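PDB 5B7H: LysR family transcriptional regulator from Vibrio vulnificus, which probably regulates transcription as a DNA-binding LysR-type factor of the OxyR kind, responding to hydrogen peroxide, with this chain holding its regulatory domain. Local coordinates for residues L20-T25 with F29-L34; T55-A60 with L69-P74. The protein carries 1 engineered substitution. One frame throughout, in Å; residues are numbered along the deposited sequence. Where two conformers were deposited one is given.

How the contacts relate
Contacts 1 and 2 lie 12 Å apart between centres, in one half of the LysR regulatory domain, and share its mixed sheet, in which strands 16-22 and 68-73 are neighbours. They follow in series along the chain: contact 1 closes before contact 2 opens. I70 gives the geometric evidence for a two-sided sheet, because it points away from helix 54-62 and packs on L30, L31 and L34 of helix 27-41. The shared strand edge carries a probable hydrogen bond, I70 N to G21 O at 2.8 Å, and L57 CD1 comes within 3.5 Å of C22 C. Helices 27-41 and 54-62 thus cover opposite faces of neighbouring strands, giving two apolar layers with the sheet between them.

Contact 1 (L20-T25 with F29-L34); sequences LGCIPT and FLLCDL. With SO4 (sulfate ion), chain C.
C22 on strand 16-22 and L31 on helix 27-41 have CA atoms 8.6 Å apart, and the axes of 20-22 and 29-34 approach to 10.8 Å at 147°, the near-antiparallel return expected of the first strand and helix in a beta-alpha-beta unit completed by strand 45-51. This unit belongs to the periplasmic-binding-protein-like fold of LysR regulatory domains. The packing is aliphatic and centred on L31, whose two methyls divide the strand between them. L31 CD1 meets C22 CB at 3.9 Å, while its CD2 lies 4.1 Å from L20 CD2, the two leucines running past one another in opposite senses. One turn on, L34 CD2 makes a looser approach of 4.5 Å to L20 CD1, and L211 of helix 205-217 touches both of these leucines.

Beyond the strand, T25 grips a sulfate, probably from the crystallisation liquor. With chi1 at 62°, T25 OG1 is folded back over its own backbone close to the N-H, and both donors converge on sulfate O3: T25 N at 2.9 Å (152° at the hydrogen) and T25 OG1 at 2.7 Å. H123 and the backbone N atoms of L125 and engineered S124 complete the site, consistent with the peroxide-sensing pocket of OxyR proteins. On the helix side, T25 O lies in the plane of the F29 ring, at its edge, 3.5 Å from CD2.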
loop_
_atom_site.group_PDB
_atom_site.type_symbol
_atom_site.label_atom_id
_atom_site.label_comp_id
_atom_site.label_asym_id
_atom_site.label_seq_id
_atom_site.Cartn_x
_atom_site.Cartn_y
_atom_site.Cartn_z
ATOM N N LEU A 20 5.763 -16.588 -0.378
ATOM C CA LEU A 20 6.716 -15.593 0.114
ATOM C C LEU A 20 5.950 -14.477 0.807
ATOM O O LEU A 20 4.996 -13.940 0.243
ATOM C CB LEU A 20 7.563 -15.024 -1.061
ATOM C CG LEU A 20 8.619 -13.994 -0.663
ATOM C CD1 LEU A 20 9.824 -14.133 -1.669
ATOM C CD2 LEU A 20 8.069 -12.579 -0.695
ATOM N N GLY A 21 6.385 -14.110 2.008
ATOM C CA GLY A 21 5.790 -13.029 2.768
ATOM C C GLY A 21 6.712 -11.821 2.738
ATOM O O GLY A 21 7.934 -11.956 2.725
ATOM N N CYS A 22 6.122 -10.642 2.801
ATOM C CA CYS A 22 6.913 -9.427 2.776
ATOM C C CYS A 22 6.172 -8.300 3.483
ATOM O O CYS A 22 4.939 -8.270 3.478
ATOM C CB CYS A 22 7.160 -9.068 1.305
ATOM S SG CYS A 22 8.352 -7.700 1.028
ATOM N N ILE A 23 6.920 -7.404 4.126
ATOM C CA ILE A 23 6.336 -6.301 4.911
ATOM C C ILE A 23 5.813 -5.156 4.053
ATOM O O ILE A 23 6.265 -4.941 2.909
ATOM C CB ILE A 23 7.326 -5.759 5.962
ATOM C CG1 ILE A 23 8.585 -5.250 5.292
ATOM C CG2 ILE A 23 7.639 -6.894 6.987
ATOM C CD1 ILE A 23 9.503 -4.517 6.309
ATOM N N PRO A 24 4.871 -4.369 4.587
ATOM C CA PRO A 24 4.240 -3.330 3.761
ATOM C C PRO A 24 5.179 -2.252 3.230
ATOM O O PRO A 24 4.836 -1.662 2.209
ATOM C CB PRO A 24 3.191 -2.719 4.702
ATOM C CG PRO A 24 2.880 -3.823 5.640
ATOM C CD PRO A 24 4.201 -4.517 5.888
ATOM N N THR A 25 6.303 -1.927 3.893
ATOM C CA THR A 25 7.198 -0.881 3.359
ATOM C C THR A 25 8.263 -1.442 2.428
ATOM O O THR A 25 9.191 -0.704 2.041
ATOM C CB THR A 25 7.848 -0.063 4.485
ATOM O OG1 THR A 25 8.669 -0.894 5.322
ATOM C CG2 THR A 25 6.764 0.630 5.326
ATOM N N PHE A 29 7.316 -2.157 -3.569
ATOM C CA PHE A 29 8.434 -1.601 -4.326
ATOM C C PHE A 29 9.286 -2.750 -4.857
ATOM O O PHE A 29 9.217 -3.083 -6.048
ATOM C CB PHE A 29 9.186 -0.644 -3.397
ATOM C CG PHE A 29 8.243 0.267 -2.584
ATOM C CD1 PHE A 29 7.366 1.151 -3.236
ATOM C CD2 PHE A 29 8.209 0.183 -1.207
ATOM C CE1 PHE A 29 6.498 1.970 -2.512
ATOM C CE2 PHE A 29 7.350 0.985 -0.472
ATOM C CZ PHE A 29 6.480 1.880 -1.128
ATOM N N LEU A 30 9.994 -3.453 -3.979
ATOM C CA LEU A 30 10.963 -4.448 -4.410
ATOM C C LEU A 30 10.327 -5.619 -5.142
ATOM O O LEU A 30 10.952 -6.196 -6.048
ATOM C CB LEU A 30 11.707 -4.952 -3.171
ATOM C CG LEU A 30 12.663 -6.120 -3.309
ATOM C CD1 LEU A 30 13.864 -5.721 -4.167
ATOM C CD2 LEU A 30 13.146 -6.559 -1.890
ATOM N N LEU A 31 9.107 -6.036 -4.753
ATOM C CA LEU A 31 8.555 -7.244 -5.372
ATOM C C LEU A 31 8.182 -7.051 -6.826
ATOM O O LEU A 31 8.203 -8.030 -7.579
ATOM C CB LEU A 31 7.349 -7.765 -4.577
ATOM C CG LEU A 31 7.700 -8.212 -3.152
ATOM C CD1 LEU A 31 6.381 -8.732 -2.505
ATOM C CD2 LEU A 31 8.777 -9.304 -3.122
ATOM N N CYS A 32 7.893 -5.822 -7.246
ATOM C CA CYS A 32 7.639 -5.582 -8.658
ATOM C C CYS A 32 8.875 -5.971 -9.455
ATOM O O CYS A 32 8.788 -6.674 -10.476
ATOM C CB CYS A 32 7.359 -4.087 -8.884
ATOM S SG CYS A 32 5.814 -3.467 -8.167
ATOM N N ASP A 33 10.050 -5.529 -8.966
ATOM C CA ASP A 33 11.309 -5.803 -9.667
ATOM C C ASP A 33 11.633 -7.291 -9.608
ATOM O O ASP A 33 12.093 -7.881 -10.602
ATOM C CB ASP A 33 12.465 -5.034 -8.993
ATOM C CG ASP A 33 12.289 -3.512 -8.999
ATOM O OD1 ASP A 33 12.707 -2.898 -7.971
ATOM O OD2 ASP A 33 11.781 -2.954 -10.003
ATOM N N LEU A 34 11.382 -7.909 -8.446
ATOM C CA LEU A 34 11.637 -9.337 -8.290
ATOM C C LEU A 34 10.823 -10.150 -9.287
ATOM O O LEU A 34 11.352 -11.055 -9.936
ATOM C CB LEU A 34 11.393 -9.753 -6.824
ATOM C CG LEU A 34 11.621 -11.251 -6.583
ATOM C CD1 LEU A 34 13.043 -11.703 -6.880
ATOM C CD2 LEU A 34 11.227 -11.585 -5.078
HETATM S S SO4 C . 6.533 -2.005 7.997
HETATM O O1 SO4 C . 7.045 -3.081 8.949
HETATM O O2 SO4 C . 7.124 -0.727 8.468
HETATM O O3 SO4 C . 6.931 -2.391 6.655
HETATM O O4 SO4 C . 5.089 -1.967 8.085
#

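Contact 2 (T55-A60 with L69-P74); sequences TNLLTA and LILALP
L57 and L69 meet through the one flat group that matters here, the peptide joining L57 to L58: both L69 methyls lie over the same face of it, with CD1 3.8 Å and CD2 3.9 Å from L57 O. Each methyl stands well out of the peptide plane, so the contact is made above the carbonyl and not at its edge. No aromatic ring takes part, and no hydrogen bond crosses. The rest is leucine against leucine. L69 has its CG anti to the carbonyl carbon (chi1 -47°), which aims the fork at the helix and brings CD2 to 3.9 Å from L57 CB. L58 comes at L69 at about a right angle, its CD2 reaching L69 CD1 at 3.8 Å; the same L58 methyl passes L71 CD1 more loosely, at 4.3 Å. L57 and L71 instead run alongside with opposed senses, L57 CD1 lying 3.9 Å from L71 CD2. Two adjacent helix residues thus interlock with two alternate strand residues.

Helix 54-62 lies on strand 68-73 with segment axes 9.9 Å apart at 148°, a near-antiparallel arrangement against the mixed sheet of this alpha/beta regulatory domain. L66 and I77 flank the leucines from the neighbouring loops, L71 also touches V197, and strand 68-73 is hydrogen-bonded between strands 16-22 and 180-198.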
loop_
_atom_site.group_PDB
_atom_site.type_symbol
_atom_site.label_atom_id
_atom_site.label_comp_id
_atom_site.label_asym_id
_atom_site.label_seq_id
_atom_site.Cartn_x
_atom_site.Cartn_y
_atom_site.Cartn_z
ATOM N N THR A 55 5.567 -9.329 12.792
ATOM C CA THR A 55 5.211 -10.371 13.731
ATOM C C THR A 55 4.270 -11.390 13.106
ATOM O O THR A 55 4.394 -12.597 13.359
ATOM C CB THR A 55 4.613 -9.738 14.995
ATOM O OG1 THR A 55 5.587 -8.842 15.568
ATOM C CG2 THR A 55 4.208 -10.803 16.026
ATOM N N ASN A 56 3.281 -10.926 12.325
ATOM C CA ASN A 56 2.348 -11.852 11.694
ATOM C C ASN A 56 3.052 -12.739 10.669
ATOM O O ASN A 56 2.732 -13.937 10.517
ATOM C CB ASN A 56 1.194 -11.072 11.043
ATOM C CG ASN A 56 0.216 -10.509 12.082
ATOM O OD1 ASN A 56 0.177 -10.978 13.219
ATOM N ND2 ASN A 56 -0.556 -9.481 11.696
ATOM N N LEU A 57 4.011 -12.160 9.936
ATOM C CA LEU A 57 4.729 -12.973 8.956
ATOM C C LEU A 57 5.559 -14.040 9.647
ATOM O O LEU A 57 5.649 -15.173 9.152
ATOM C CB LEU A 57 5.653 -12.105 8.098
ATOM C CG LEU A 57 4.962 -11.135 7.125
ATOM C CD1 LEU A 57 6.014 -10.250 6.439
ATOM C CD2 LEU A 57 4.149 -11.943 6.108
ATOM N N LEU A 58 6.205 -13.681 10.758
ATOM C CA LEU A 58 7.016 -14.676 11.473
ATOM C C LEU A 58 6.146 -15.831 11.998
ATOM O O LEU A 58 6.549 -17.008 11.947
ATOM C CB LEU A 58 7.823 -13.987 12.600
ATOM C CG LEU A 58 9.055 -13.229 12.039
ATOM C CD1 LEU A 58 9.554 -12.271 13.137
ATOM C CD2 LEU A 58 10.163 -14.212 11.588
ATOM N N THR A 59 4.952 -15.527 12.524
ATOM C CA THR A 59 4.058 -16.605 12.957
ATOM C C THR A 59 3.679 -17.514 11.786
ATOM O O THR A 59 3.756 -18.748 11.891
ATOM C CB THR A 59 2.820 -15.961 13.543
ATOM O OG1 THR A 59 3.215 -15.129 14.654
ATOM C CG2 THR A 59 1.812 -17.033 13.983
ATOM N N ALA A 60 3.352 -16.915 10.629
ATOM C CA ALA A 60 3.018 -17.733 9.475
ATOM C C ALA A 60 4.207 -18.571 9.021
ATOM O O ALA A 60 4.041 -19.751 8.662
ATOM C CB ALA A 60 2.582 -16.811 8.334
ATOM N N LEU A 69 10.449 -15.265 3.899
ATOM C CA LEU A 69 10.058 -13.875 4.092
ATOM C C LEU A 69 11.153 -12.977 3.567
ATOM O O LEU A 69 12.339 -13.319 3.628
ATOM C CB LEU A 69 9.881 -13.521 5.588
ATOM C CG LEU A 69 9.046 -14.525 6.421
ATOM C CD1 LEU A 69 9.051 -14.086 7.908
ATOM C CD2 LEU A 69 7.623 -14.613 5.826
ATOM N N ILE A 70 10.753 -11.802 3.097
ATOM C CA ILE A 70 11.654 -10.679 2.871
ATOM C C ILE A 70 11.279 -9.647 3.919
ATOM O O ILE A 70 10.141 -9.118 3.918
ATOM C CB ILE A 70 11.582 -10.139 1.432
ATOM C CG1 ILE A 70 12.020 -11.220 0.427
ATOM C CG2 ILE A 70 12.428 -8.871 1.355
ATOM C CD1 ILE A 70 11.877 -10.788 -1.120
ATOM N N LEU A 71 12.217 -9.389 4.825
ATOM C CA LEU A 71 12.003 -8.504 5.959
ATOM C C LEU A 71 13.042 -7.401 5.943
ATOM O O LEU A 71 14.095 -7.506 5.314
ATOM C CB LEU A 71 12.173 -9.279 7.295
ATOM C CG LEU A 71 11.208 -10.440 7.612
ATOM C CD1 LEU A 71 11.422 -10.960 9.007
ATOM C CD2 LEU A 71 9.773 -9.958 7.468
ATOM N N ALA A 72 12.727 -6.327 6.667
ATOM C CA ALA A 72 13.758 -5.391 7.124
ATOM C C ALA A 72 14.363 -5.896 8.436
ATOM O O ALA A 72 13.642 -6.319 9.349
ATOM C CB ALA A 72 13.162 -3.987 7.290
ATOM N N LEU A 73 15.699 -5.902 8.497
ATOM C CA LEU A 73 16.417 -6.401 9.659
ATOM C C LEU A 73 17.213 -5.264 10.297
ATOM O O LEU A 73 17.575 -4.299 9.623
ATOM C CB LEU A 73 17.356 -7.543 9.234
ATOM C CG LEU A 73 16.650 -8.794 8.675
ATOM C CD1 LEU A 73 17.784 -9.815 8.343
ATOM C CD2 LEU A 73 15.619 -9.439 9.605
ATOM N N PRO A 74 17.513 -5.339 11.600
ATOM C CA PRO A 74 17.216 -6.440 12.499
ATOM C C PRO A 74 15.843 -6.354 13.107
ATOM O O PRO A 74 15.309 -5.254 13.458
ATOM C CB PRO A 74 18.270 -6.268 13.601
ATOM C CG PRO A 74 18.465 -4.764 13.686
ATOM C CD PRO A 74 18.297 -4.257 12.255
#